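Local coordinates for protein endo-beta-1,4-glucanase (Ampullaria crossean, PDB 5XBU) that probably hydrolyses internal beta-1,4-glucosidic bonds of cellulose, as a secreted endoglucanase of glycoside hydrolase family 45, at residues A[38-43]-A[176-181]; A[61-66]-A[112-117]; A[75-80]-A[162-167]; A[119-124]-A[138-143]. One frame throughout, in Å; residues are numbered along the deposited sequence.

Interaction 1 of 4, residues A[38-43]-A[176-181]; sequences CGCGQK and QQCECH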
loop_
_atom_site.group_PDB
_atom_site.type_symbol
_atom_site.label_atom_id
_atom_site.label_comp_id
_atom_site.label_asym_id
_atom_site.label_seq_id
_atom_site.Cartn_x
_atom_site.Cartn_y
_atom_site.Cartn_z
ATOM N N CYS A 38 -2.510 -7.492 10.215
ATOM C CA CYS A 38 -3.092 -8.712 9.698
ATOM C C CYS A 38 -2.613 -9.938 10.464
ATOM O O CYS A 38 -2.948 -11.064 10.080
ATOM C CB CYS A 38 -2.848 -8.874 8.201
ATOM S SG CYS A 38 -3.517 -7.483 7.242
ATOM N N GLY A 39 -1.895 -9.743 11.564
ATOM C CA GLY A 39 -1.503 -10.873 12.380
ATOM C C GLY A 39 -0.472 -11.783 11.744
ATOM O O GLY A 39 -0.440 -12.983 12.044
ATOM N N CYS A 40 0.409 -11.230 10.911
ATOM C CA CYS A 40 1.410 -12.027 10.205
ATOM C C CYS A 40 2.665 -12.227 11.059
ATOM O O CYS A 40 3.765 -11.764 10.747
ATOM C CB CYS A 40 1.729 -11.412 8.852
ATOM S SG CYS A 40 0.272 -11.428 7.759
ATOM N N GLY A 41 2.445 -12.947 12.155
ATOM C CA GLY A 41 3.484 -13.411 13.061
ATOM C C GLY A 41 2.834 -14.325 14.080
ATOM O O GLY A 41 1.625 -14.552 14.066
ATOM N N GLN A 42 3.644 -14.962 14.912
ATOM C CA GLN A 42 3.049 -15.926 15.832
ATOM C C GLN A 42 2.049 -15.225 16.750
ATOM O O GLN A 42 2.241 -14.076 17.151
ATOM C CB GLN A 42 4.125 -16.619 16.651
ATOM C CG GLN A 42 4.834 -15.678 17.565
ATOM C CD GLN A 42 6.160 -16.204 17.974
ATOM O OE1 GLN A 42 7.161 -15.947 17.314
ATOM N NE2 GLN A 42 6.187 -16.951 19.065
ATOM N N LYS A 43 0.973 -15.927 17.083
ATOM C CA LYS A 43 -0.105 -15.325 17.855
ATOM C C LYS A 43 0.397 -14.804 19.193
ATOM O O LYS A 43 1.299 -15.376 19.805
ATOM C CB LYS A 43 -1.206 -16.358 18.070
ATOM C CG LYS A 43 -1.909 -16.693 16.780
ATOM C CD LYS A 43 -2.852 -17.869 16.866
ATOM C CE LYS A 43 -3.323 -18.213 15.456
ATOM N NZ LYS A 43 -2.320 -17.801 14.426
ATOM N N GLN A 176 -1.415 -17.659 4.666
ATOM C CA GLN A 176 -2.140 -18.704 5.383
ATOM C C GLN A 176 -1.713 -18.820 6.831
ATOM O O GLN A 176 -2.502 -19.266 7.668
ATOM C CB GLN A 176 -2.018 -20.026 4.629
ATOM C CG GLN A 176 -2.831 -19.968 3.352
ATOM C CD GLN A 176 -2.474 -20.984 2.304
ATOM O OE1 GLN A 176 -1.527 -21.751 2.441
ATOM N NE2 GLN A 176 -3.256 -20.989 1.231
ATOM N N GLN A 177 -0.486 -18.428 7.159
ATOM C CA GLN A 177 -0.091 -18.487 8.556
ATOM C C GLN A 177 -0.364 -17.208 9.337
ATOM O O GLN A 177 -0.123 -17.191 10.547
ATOM C CB GLN A 177 1.292 -19.073 8.796
ATOM C CG GLN A 177 2.327 -18.201 8.310
ATOM C CD GLN A 177 3.782 -18.708 8.527
ATOM O OE1 GLN A 177 4.748 -18.097 8.007
ATOM N NE2 GLN A 177 3.946 -19.794 9.298
ATOM N N CYS A 178 -0.903 -16.165 8.701
ATOM C CA CYS A 178 -1.317 -14.994 9.452
ATOM C C CYS A 178 -2.596 -15.274 10.221
ATOM O O CYS A 178 -3.492 -15.987 9.761
ATOM C CB CYS A 178 -1.551 -13.816 8.510
ATOM S SG CYS A 178 -0.062 -13.442 7.497
ATOM N N GLU A 179 -2.702 -14.650 11.384
ATOM C CA GLU A 179 -3.849 -14.936 12.250
ATOM C C GLU A 179 -5.162 -14.495 11.618
ATOM O O GLU A 179 -6.213 -15.083 11.892
ATOM C CB GLU A 179 -3.637 -14.277 13.601
ATOM C CG GLU A 179 -4.654 -14.710 14.630
ATOM C CD GLU A 179 -4.366 -14.170 16.004
ATOM O OE1 GLU A 179 -3.290 -13.576 16.228
ATOM O OE2 GLU A 179 -5.220 -14.356 16.877
ATOM N N CYS A 180 -5.117 -13.492 10.757
ATOM C CA CYS A 180 -6.336 -12.990 10.127
ATOM C C CYS A 180 -6.818 -13.848 8.964
ATOM O O CYS A 180 -7.898 -13.595 8.429
ATOM C CB CYS A 180 -6.136 -11.529 9.701
ATOM S SG CYS A 180 -5.836 -10.456 11.082
ATOM N N HIS A 181 -6.022 -14.829 8.530
ATOM C CA HIS A 181 -6.479 -15.725 7.481
ATOM C C HIS A 181 -7.730 -16.453 7.954
ATOM O O HIS A 181 -7.748 -17.033 9.039
ATOM C CB HIS A 181 -5.331 -16.661 7.080
ATOM C CG HIS A 181 -5.697 -17.654 6.022
ATOM N ND1 HIS A 181 -5.911 -18.985 6.289
ATOM C CD2 HIS A 181 -5.855 -17.511 4.684
ATOM C CE1 HIS A 181 -6.214 -19.613 5.167
ATOM N NE2 HIS A 181 -6.187 -18.743 4.177
HETATM O O HOH W 1 -0.877 -12.895 15.133
HETATM O O HOH W 2 -0.504 -16.124 13.128
#
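The carbonyl of G39 is used on both faces of its plane. E179 N donates to G39 O from one side, 2.9 Å away and 52° out of the plane, while G41 N donates from the opposite face and closes an inverse gamma turn centred on C40. In one of the two conformers of K43, the carboxylate of E179 has its OE1 3.5 Å from K43 CG, a provisional contact with the aliphatic part of the lysine; the charged ends, K43 NZ and E179 OE1, are then 4.7 Å apart. A water lies between G39 O and E179 OE1. Glycine suits position 39 twice over: its phi is positive (69°), and E179 CB lies too close for a side chain to begin there. Beside this pairing, C180 N makes a weak bond to C38 O, and the disulfide between C40 SG and C178 SG fixes the loops covalently. C38 and C180 are disulfide-bonded to C78 and C74. The contact thus ties the loop after strand 22-30 to the C-terminal tail: C40 and C178 pack on W51 of helix 50-54, and C40 and C180 on Y175 of helix 169-175.

Interaction 2 of 4, residues A[61-66]-A[112-117]; sequences SERYFD and CPINGN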
loop_
_atom_site.group_PDB
_atom_site.type_symbol
_atom_site.label_atom_id
_atom_site.label_comp_id
_atom_site.label_asym_id
_atom_site.label_seq_id
_atom_site.Cartn_x
_atom_site.Cartn_y
_atom_site.Cartn_z
ATOM N N SER A 61 -3.406 2.691 3.208
ATOM C CA SER A 61 -4.247 3.611 3.935
ATOM C C SER A 61 -5.508 2.906 4.455
ATOM O O SER A 61 -6.088 2.025 3.807
ATOM C CB SER A 61 -4.548 4.812 3.033
ATOM O OG SER A 61 -4.988 4.427 1.748
ATOM N N GLU A 62 -5.925 3.377 5.630
ATOM C CA GLU A 62 -6.916 2.701 6.463
ATOM C C GLU A 62 -8.219 2.358 5.741
ATOM O O GLU A 62 -8.737 1.249 5.908
ATOM C CB GLU A 62 -7.207 3.619 7.654
ATOM C CG GLU A 62 -8.141 3.057 8.700
ATOM C CD GLU A 62 -8.273 3.969 9.900
ATOM O OE1 GLU A 62 -9.354 3.922 10.511
ATOM O OE2 GLU A 62 -7.326 4.704 10.250
ATOM N N ARG A 63 -8.807 3.303 5.008
ATOM C CA ARG A 63 -10.120 3.035 4.433
ATOM C C ARG A 63 -10.068 1.988 3.328
ATOM O O ARG A 63 -11.055 1.271 3.137
ATOM C CB ARG A 63 -10.793 4.327 3.990
ATOM C CG ARG A 63 -11.188 5.226 5.151
ATOM C CD ARG A 63 -12.434 4.703 5.936
ATOM N NE ARG A 63 -12.667 5.588 7.092
ATOM C CZ ARG A 63 -12.046 5.487 8.259
ATOM N NH1 ARG A 63 -11.302 4.421 8.523
ATOM N NH2 ARG A 63 -12.157 6.470 9.139
ATOM N N TYR A 64 -8.957 1.840 2.603
ATOM C CA TYR A 64 -8.818 0.681 1.730
ATOM C C TYR A 64 -8.558 -0.577 2.544
ATOM O O TYR A 64 -9.169 -1.622 2.303
ATOM C CB TYR A 64 -7.727 0.880 0.661
ATOM C CG TYR A 64 -7.512 -0.374 -0.137
ATOM C CD1 TYR A 64 -8.480 -0.857 -1.012
ATOM C CD2 TYR A 64 -6.371 -1.131 0.040
ATOM C CE1 TYR A 64 -8.314 -2.044 -1.688
ATOM C CE2 TYR A 64 -6.200 -2.320 -0.612
ATOM C CZ TYR A 64 -7.157 -2.788 -1.480
ATOM O OH TYR A 64 -6.929 -3.988 -2.101
ATOM N N PHE A 65 -7.635 -0.493 3.511
ATOM C CA PHE A 65 -7.319 -1.635 4.360
ATOM C C PHE A 65 -8.563 -2.340 4.875
ATOM O O PHE A 65 -8.617 -3.576 4.860
ATOM C CB PHE A 65 -6.460 -1.160 5.526
ATOM C CG PHE A 65 -6.167 -2.221 6.527
ATOM C CD1 PHE A 65 -5.164 -3.134 6.302
ATOM C CD2 PHE A 65 -6.876 -2.305 7.722
ATOM C CE1 PHE A 65 -4.876 -4.118 7.237
ATOM C CE2 PHE A 65 -6.596 -3.275 8.643
ATOM C CZ PHE A 65 -5.591 -4.208 8.398
ATOM N N ASP A 66 -9.542 -1.569 5.353
ATOM C CA ASP A 66 -10.762 -2.148 5.916
ATOM C C ASP A 66 -11.991 -1.874 5.072
ATOM O O ASP A 66 -13.107 -1.898 5.601
ATOM C CB ASP A 66 -11.000 -1.709 7.355
ATOM C CG ASP A 66 -11.993 -2.616 8.077
ATOM O OD1 ASP A 66 -12.027 -3.843 7.773
ATOM O OD2 ASP A 66 -12.737 -2.083 8.925
ATOM N N CYS A 112 -1.995 1.459 7.346
ATOM C CA CYS A 112 -1.506 2.818 7.545
ATOM C C CYS A 112 -2.686 3.621 8.095
ATOM O O CYS A 112 -3.548 4.069 7.319
ATOM C CB CYS A 112 -1.010 3.408 6.223
ATOM S SG CYS A 112 -0.340 5.106 6.362
ATOM N N PRO A 113 -2.813 3.768 9.421
ATOM C CA PRO A 113 -4.007 4.443 9.951
ATOM C C PRO A 113 -4.003 5.918 9.609
ATOM O O PRO A 113 -2.953 6.551 9.467
ATOM C CB PRO A 113 -3.897 4.269 11.470
ATOM C CG PRO A 113 -2.890 3.215 11.694
ATOM C CD PRO A 113 -1.970 3.223 10.507
ATOM N N ILE A 114 -5.206 6.479 9.522
ATOM C CA ILE A 114 -5.344 7.923 9.376
ATOM C C ILE A 114 -4.603 8.626 10.501
ATOM O O ILE A 114 -3.874 9.595 10.281
ATOM C CB ILE A 114 -6.828 8.317 9.343
ATOM C CG1 ILE A 114 -7.512 7.736 8.102
ATOM C CG2 ILE A 114 -7.006 9.819 9.473
ATOM C CD1 ILE A 114 -9.037 7.728 8.160
ATOM N N ASN A 115 -4.789 8.150 11.726
ATOM C CA ASN A 115 -4.170 8.774 12.876
ATOM C C ASN A 115 -2.656 8.661 12.770
ATOM O O ASN A 115 -2.127 7.557 12.695
ATOM C CB ASN A 115 -4.664 8.075 14.140
ATOM C CG ASN A 115 -4.266 8.821 15.370
ATOM O OD1 ASN A 115 -4.206 10.066 15.342
ATOM N ND2 ASN A 115 -4.029 8.107 16.458
ATOM N N GLY A 116 -1.967 9.798 12.801
ATOM C CA GLY A 116 -0.524 9.821 12.669
ATOM C C GLY A 116 -0.009 9.794 11.251
ATOM O O GLY A 116 1.211 9.866 11.065
ATOM N N ASN A 117 -0.877 9.703 10.242
ATOM C CA ASN A 117 -0.469 9.646 8.845
ATOM C C ASN A 117 -1.390 10.501 7.981
ATOM O O ASN A 117 -1.945 10.033 6.985
ATOM C CB ASN A 117 -0.439 8.212 8.323
ATOM C CG ASN A 117 0.497 7.325 9.118
ATOM O OD1 ASN A 117 1.712 7.333 8.892
ATOM N ND2 ASN A 117 -0.059 6.544 10.037
HETATM O O HOH W 3 -6.917 6.123 12.457
#
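E62 and I114 hold the tight part of this contact. E62 sits in the first turn of helix 62-65, its CG anti to the backbone N (chi1 -176°) and its chain extended, so that the carboxylate arrives beside the loop backbone. I114 N donates to E62 OE2 over 2.9 Å, on the anti side of the carboxylate and 20° out of its plane. P113, as a proline, offers no N-H of its own, so the first peptide N-H available beyond it is that of I114. Next to E62 along the chain, S61 forms a single beta bridge with C112; S61 OG turns to H140 N, and C112 is bonded to C121.

Toward the solvent the contact becomes looser. I114 CD1 rests over one face of the R63 guanidinium, 3.5 Å from NH2, the two chains crossing at about a right angle. A water joins E62 OE2 to the backbone N of N115, an exposed residue. Farther out, the type II turn from I114 to N117 reaches the surface with G116 at the positive-phi position glycine readily takes, and N117 ND2 braces the turn by bonding P113 O in the carbonyl plane at 2.9 Å.

At its other oxygen E62 forms a salt bridge, R63 NH1 to E62 OE1 at 2.8 Å, approaching from above the carboxylate plane. With an arginine, a peptide N-H and a water all donating to it, this buried carboxylate is probably stabilised in its ionised form.

Interaction 3 of 4, residues A[75-80]-A[162-167]; sequences GKNCGK and WEEVPC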
loop_
_atom_site.group_PDB
_atom_site.type_symbol
_atom_site.label_atom_id
_atom_site.label_comp_id
_atom_site.label_asym_id
_atom_site.label_seq_id
_atom_site.Cartn_x
_atom_site.Cartn_y
_atom_site.Cartn_z
ATOM N N GLY A 75 -8.381 -6.270 8.996
ATOM C CA GLY A 75 -9.135 -5.505 8.031
ATOM C C GLY A 75 -9.615 -6.372 6.891
ATOM O O GLY A 75 -9.000 -7.395 6.557
ATOM N N LYS A 76 -10.703 -5.927 6.262
ATOM C CA LYS A 76 -11.304 -6.699 5.192
ATOM C C LYS A 76 -10.305 -7.066 4.112
ATOM O O LYS A 76 -10.388 -8.154 3.543
ATOM C CB LYS A 76 -12.480 -5.937 4.580
ATOM C CG LYS A 76 -13.641 -5.687 5.519
ATOM C CD LYS A 76 -14.427 -6.918 5.788
ATOM C CE LYS A 76 -15.593 -6.515 6.630
ATOM N NZ LYS A 76 -16.210 -5.302 6.059
ATOM N N ASN A 77 -9.377 -6.156 3.781
ATOM C CA ASN A 77 -8.461 -6.384 2.678
ATOM C C ASN A 77 -7.105 -6.941 3.090
ATOM O O ASN A 77 -6.197 -7.026 2.258
ATOM C CB ASN A 77 -8.369 -5.154 1.785
ATOM C CG ASN A 77 -9.621 -5.003 0.924
ATOM O OD1 ASN A 77 -10.202 -6.003 0.469
ATOM N ND2 ASN A 77 -10.043 -3.760 0.705
ATOM N N CYS A 78 -6.986 -7.445 4.323
ATOM C CA CYS A 78 -5.811 -8.237 4.676
ATOM C C CYS A 78 -5.662 -9.388 3.700
ATOM O O CYS A 78 -6.630 -10.079 3.374
ATOM C CB CYS A 78 -5.940 -8.795 6.093
ATOM S SG CYS A 78 -5.550 -7.672 7.412
ATOM N N GLY A 79 -4.417 -9.618 3.264
ATOM C CA GLY A 79 -4.123 -10.713 2.384
ATOM C C GLY A 79 -4.435 -10.484 0.929
ATOM O O GLY A 79 -4.113 -11.350 0.099
ATOM N N LYS A 80 -5.010 -9.340 0.568
ATOM C CA LYS A 80 -5.150 -9.002 -0.850
ATOM C C LYS A 80 -3.795 -8.636 -1.412
ATOM O O LYS A 80 -2.914 -8.188 -0.693
ATOM C CB LYS A 80 -6.082 -7.789 -1.050
ATOM C CG LYS A 80 -7.525 -8.005 -0.651
ATOM C CD LYS A 80 -8.196 -8.936 -1.646
ATOM C CE LYS A 80 -9.710 -8.930 -1.478
ATOM N NZ LYS A 80 -10.366 -7.621 -1.883
ATOM N N TRP A 162 -2.640 1.345 -9.741
ATOM C CA TRP A 162 -2.829 0.225 -8.832
ATOM C C TRP A 162 -4.025 -0.612 -9.257
ATOM O O TRP A 162 -5.034 -0.099 -9.760
ATOM C CB TRP A 162 -2.983 0.702 -7.367
ATOM C CG TRP A 162 -4.372 1.164 -6.983
ATOM C CD1 TRP A 162 -4.987 2.373 -7.197
ATOM C CD2 TRP A 162 -5.338 0.365 -6.279
ATOM N NE1 TRP A 162 -6.256 2.357 -6.699
ATOM C CE2 TRP A 162 -6.497 1.136 -6.136
ATOM C CE3 TRP A 162 -5.325 -0.937 -5.761
ATOM C CZ2 TRP A 162 -7.619 0.666 -5.479
ATOM C CZ3 TRP A 162 -6.418 -1.397 -5.108
ATOM C CH2 TRP A 162 -7.566 -0.596 -4.980
ATOM N N GLU A 163 -3.919 -1.922 -9.039
ATOM C CA GLU A 163 -5.081 -2.790 -9.176
ATOM C C GLU A 163 -4.900 -3.997 -8.289
ATOM O O GLU A 163 -3.779 -4.410 -8.004
ATOM C CB GLU A 163 -5.335 -3.293 -10.600
ATOM C CG GLU A 163 -4.141 -4.027 -11.169
ATOM C CD GLU A 163 -4.385 -4.666 -12.538
ATOM O OE1 GLU A 163 -3.401 -5.053 -13.201
ATOM O OE2 GLU A 163 -5.544 -4.802 -12.938
ATOM N N GLU A 164 -6.008 -4.572 -7.864
ATOM C CA GLU A 164 -5.960 -5.836 -7.132
ATOM C C GLU A 164 -5.706 -6.967 -8.112
ATOM O O GLU A 164 -6.239 -6.977 -9.222
ATOM C CB GLU A 164 -7.262 -6.125 -6.421
ATOM C CG GLU A 164 -7.364 -5.461 -5.114
ATOM C CD GLU A 164 -8.614 -5.839 -4.321
ATOM O OE1 GLU A 164 -9.286 -6.877 -4.572
ATOM O OE2 GLU A 164 -8.889 -5.084 -3.387
ATOM N N VAL A 165 -4.897 -7.930 -7.695
ATOM C CA VAL A 165 -4.577 -9.093 -8.516
ATOM C C VAL A 165 -4.555 -10.313 -7.611
ATOM O O VAL A 165 -4.319 -10.199 -6.403
ATOM C CB VAL A 165 -3.197 -8.933 -9.212
ATOM C CG1 VAL A 165 -3.192 -7.741 -10.128
ATOM C CG2 VAL A 165 -2.063 -8.768 -8.196
ATOM N N PRO A 166 -4.751 -11.499 -8.169
ATOM C CA PRO A 166 -4.512 -12.704 -7.373
ATOM C C PRO A 166 -3.086 -12.713 -6.839
ATOM O O PRO A 166 -2.134 -12.347 -7.529
ATOM C CB PRO A 166 -4.730 -13.842 -8.376
ATOM C CG PRO A 166 -5.532 -13.251 -9.457
ATOM C CD PRO A 166 -5.193 -11.806 -9.538
ATOM N N CYS A 167 -2.914 -13.152 -5.601
ATOM C CA CYS A 167 -1.567 -13.201 -5.045
ATOM C C CYS A 167 -0.734 -14.292 -5.702
ATOM O O CYS A 167 -1.232 -15.383 -5.978
ATOM C CB CYS A 167 -1.573 -13.452 -3.537
ATOM S SG CYS A 167 -2.217 -12.079 -2.560
#
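K80 and E164 meet through a salt bridge. K80 NZ lies 3.0 Å from E164 OE1, on the syn side and 27° out of the carboxylate plane, with a weak second bond to E164 OE2 at 3.3 Å. The lysine is bent at chi2 (-71°) and again at chi4, which carries its ammonium group round to E164, whereas the glutamate reaches out extended from its strand.

Further hydrogen bonds complete the setting. K80 NZ also donates to N77 OD1 at 2.9 Å, from above the amide plane. The other ends are held by Y64: its hydroxyl pairs with E164 OE2 and its carbonyl oxygen accepts from N77 ND2. Asparagine suits this place by offering an acceptor and a donor at once.

Sulfur supplies the remaining contact, C167 SG lying 3.3 Å from G79 O. G79 occupies the third place of the type II turn from N77 to K80, where phi is positive (80°), and a type I turn from G75 to C78 precedes it.

The turns lead into strand 81-86, the antiparallel neighbour of strand 160-165. With the C81-C167 disulfide, the ion pair joins these neighbouring strand ends on the surface of the double-psi beta-barrel characteristic of family 45 glucanases.

Interaction 4 of 4, residues A[119-124]-A[138-143]; sequences EWCGIS and EVHFDL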
loop_
_atom_site.group_PDB
_atom_site.type_symbol
_atom_site.label_atom_id
_atom_site.label_comp_id
_atom_site.label_asym_id
_atom_site.label_seq_id
_atom_site.Cartn_x
_atom_site.Cartn_y
_atom_site.Cartn_z
ATOM N N GLU A 119 -0.948 13.204 5.918
ATOM C CA GLU A 119 -0.588 13.641 4.572
ATOM C C GLU A 119 -0.916 12.580 3.529
ATOM O O GLU A 119 -1.455 12.891 2.450
ATOM C CB GLU A 119 0.908 13.969 4.535
ATOM C CG GLU A 119 1.400 14.292 3.132
ATOM C CD GLU A 119 2.812 14.849 3.083
ATOM O OE1 GLU A 119 3.212 15.248 1.973
ATOM O OE2 GLU A 119 3.512 14.898 4.116
ATOM N N TRP A 120 -0.505 11.337 3.794
ATOM C CA TRP A 120 -0.585 10.266 2.815
ATOM C C TRP A 120 -1.784 9.358 3.026
ATOM O O TRP A 120 -2.368 8.882 2.051
ATOM C CB TRP A 120 0.695 9.420 2.831
ATOM C CG TRP A 120 1.935 10.182 2.497
ATOM C CD1 TRP A 120 2.912 10.574 3.365
ATOM C CD2 TRP A 120 2.340 10.649 1.198
ATOM N NE1 TRP A 120 3.895 11.250 2.693
ATOM C CE2 TRP A 120 3.575 11.300 1.365
ATOM C CE3 TRP A 120 1.804 10.557 -0.096
ATOM C CZ2 TRP A 120 4.281 11.851 0.303
ATOM C CZ3 TRP A 120 2.508 11.118 -1.152
ATOM C CH2 TRP A 120 3.726 11.761 -0.943
ATOM N N CYS A 121 -2.148 9.068 4.278
ATOM C CA CYS A 121 -3.180 8.078 4.566
ATOM C C CYS A 121 -4.479 8.695 5.047
ATOM O O CYS A 121 -5.438 7.957 5.287
ATOM C CB CYS A 121 -2.666 7.042 5.569
ATOM S SG CYS A 121 -1.243 6.184 4.826
ATOM N N GLY A 122 -4.539 10.026 5.159
ATOM C CA GLY A 122 -5.757 10.743 5.527
ATOM C C GLY A 122 -6.702 10.836 4.350
ATOM O O GLY A 122 -6.745 11.827 3.606
ATOM N N ILE A 123 -7.427 9.739 4.159
ATOM C CA ILE A 123 -8.368 9.550 3.068
ATOM C C ILE A 123 -9.655 9.073 3.742
ATOM O O ILE A 123 -9.656 8.029 4.390
ATOM C CB ILE A 123 -7.885 8.541 2.010
ATOM C CG1 ILE A 123 -6.443 8.868 1.581
ATOM C CG2 ILE A 123 -8.843 8.551 0.833
ATOM C CD1 ILE A 123 -5.859 7.891 0.597
ATOM N N SER A 124 -10.737 9.838 3.601
ATOM C CA SER A 124 -11.908 9.624 4.431
ATOM C C SER A 124 -12.967 8.763 3.769
ATOM O O SER A 124 -14.108 8.781 4.209
ATOM C CB SER A 124 -12.499 10.948 4.884
ATOM O OG SER A 124 -12.941 11.617 3.732
ATOM N N GLU A 138 -6.609 8.383 -4.416
ATOM C CA GLU A 138 -7.695 7.680 -3.713
ATOM C C GLU A 138 -7.217 6.641 -2.715
ATOM O O GLU A 138 -8.039 6.131 -1.945
ATOM C CB GLU A 138 -8.656 7.018 -4.688
ATOM C CG GLU A 138 -8.068 5.861 -5.435
ATOM C CD GLU A 138 -9.053 5.069 -6.253
ATOM O OE1 GLU A 138 -10.213 5.526 -6.439
ATOM O OE2 GLU A 138 -8.679 3.952 -6.683
ATOM N N VAL A 139 -5.948 6.257 -2.769
ATOM C CA VAL A 139 -5.393 5.245 -1.893
ATOM C C VAL A 139 -3.895 5.488 -1.821
ATOM O O VAL A 139 -3.292 6.071 -2.735
ATOM C CB VAL A 139 -5.723 3.818 -2.401
ATOM C CG1 VAL A 139 -5.027 3.491 -3.683
ATOM C CG2 VAL A 139 -5.474 2.765 -1.337
ATOM N N HIS A 140 -3.305 5.043 -0.715
ATOM C CA HIS A 140 -1.875 5.128 -0.470
ATOM C C HIS A 140 -1.367 3.752 -0.082
ATOM O O HIS A 140 -2.005 3.057 0.708
ATOM C CB HIS A 140 -1.579 6.114 0.638
ATOM C CG HIS A 140 -0.131 6.351 0.830
ATOM N ND1 HIS A 140 0.561 7.185 -0.017
ATOM C CD2 HIS A 140 0.751 5.826 1.713
ATOM C CE1 HIS A 140 1.827 7.159 0.354
ATOM N NE2 HIS A 140 1.975 6.356 1.399
ATOM N N PHE A 141 -0.190 3.382 -0.574
ATOM C CA PHE A 141 0.485 2.141 -0.185
ATOM C C PHE A 141 1.810 2.470 0.487
ATOM O O PHE A 141 2.727 2.974 -0.164
ATOM C CB PHE A 141 0.662 1.189 -1.364
ATOM C CG PHE A 141 -0.649 0.729 -1.907
ATOM C CD1 PHE A 141 -1.411 -0.216 -1.210
ATOM C CD2 PHE A 141 -1.188 1.273 -3.078
ATOM C CE1 PHE A 141 -2.654 -0.602 -1.662
ATOM C CE2 PHE A 141 -2.429 0.866 -3.532
ATOM C CZ PHE A 141 -3.168 -0.058 -2.835
ATOM N N ASP A 142 1.919 2.159 1.779
ATOM C CA ASP A 142 3.180 2.264 2.492
ATOM C C ASP A 142 3.894 0.931 2.321
ATOM O O ASP A 142 3.338 -0.121 2.635
ATOM C CB ASP A 142 2.925 2.602 3.961
ATOM C CG ASP A 142 4.040 3.413 4.596
ATOM O OD1 ASP A 142 5.053 3.689 3.937
ATOM O OD2 ASP A 142 3.856 3.752 5.786
ATOM N N LEU A 143 5.110 0.955 1.805
ATOM C CA LEU A 143 5.781 -0.261 1.381
ATOM C C LEU A 143 6.856 -0.646 2.401
ATOM O O LEU A 143 7.746 0.145 2.703
ATOM C CB LEU A 143 6.423 -0.069 -0.006
ATOM C CG LEU A 143 5.444 0.482 -1.075
ATOM C CD1 LEU A 143 6.175 0.647 -2.372
ATOM C CD2 LEU A 143 4.228 -0.421 -1.246
#
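H140, which gives up more surface here than any other residue, lies against W120 of helix 118-121. W120 CB stands over the middle of the imidazole, 3.5 Å from the ring centroid and 6° off its normal, in a CH-pi contact. The indole follows obliquely, its five-membered ring tilted 33° from the histidine plane, with W120 CE3 3.4 Å from H140 CE1. At the root of the same side chain H140 CB comes within 3.2 Å of W120 O, an oxygen that accepts a hydrogen bond from N133. The histidine CG is anti to its backbone N (chi1 -174°), directing the ring at the helix, and its rotation is set by S26 OG at ND1 and T28 OG1 at NE2. A flat ring with a nitrogen for each hydroxyl is well matched to this buried spot.

S26 and T28 belong to strand 22-30, which runs parallel to strand 140-144; strand 57-60 flanks the latter antiparallel, within the double-psi beta-barrel. The helix end therefore covers one side of a barrel strand, and C121 SG reaches 3.7 Å from H140 CD2.

I123 continues the apolar cover after the inverse gamma turn at G122. Its CD1 lies 3.7 Å from V139 CA and its CG2 3.8 Å from E138 O, the branched side chain fitting along the backbone that leads into the strand.

How the interactions relate
All four contacts belong to one double-psi barrel domain. Interaction 1 joins the outermost segments and spans the other three; interactions 2 and 3 interleave, and interaction 4 follows 2 while falling within the span of 3. Interactions 2 and 4 are neighbours, centres about 7 Å apart, linked by the C112-C121 disulfide. Interaction 3, its centre about 15 Å from both, is tied to 2 by hydrogen bonds of Y64 with N77 and E164, and to 4 by W162-E138; strands 140-144 and 160-165 share a sheet. The centres of interactions 1 and 4 lie about 23 Å apart, yet C38-C78 bonds 1 to 3. Disulfides and polar bonds thus knit loops and short helices round the barrel.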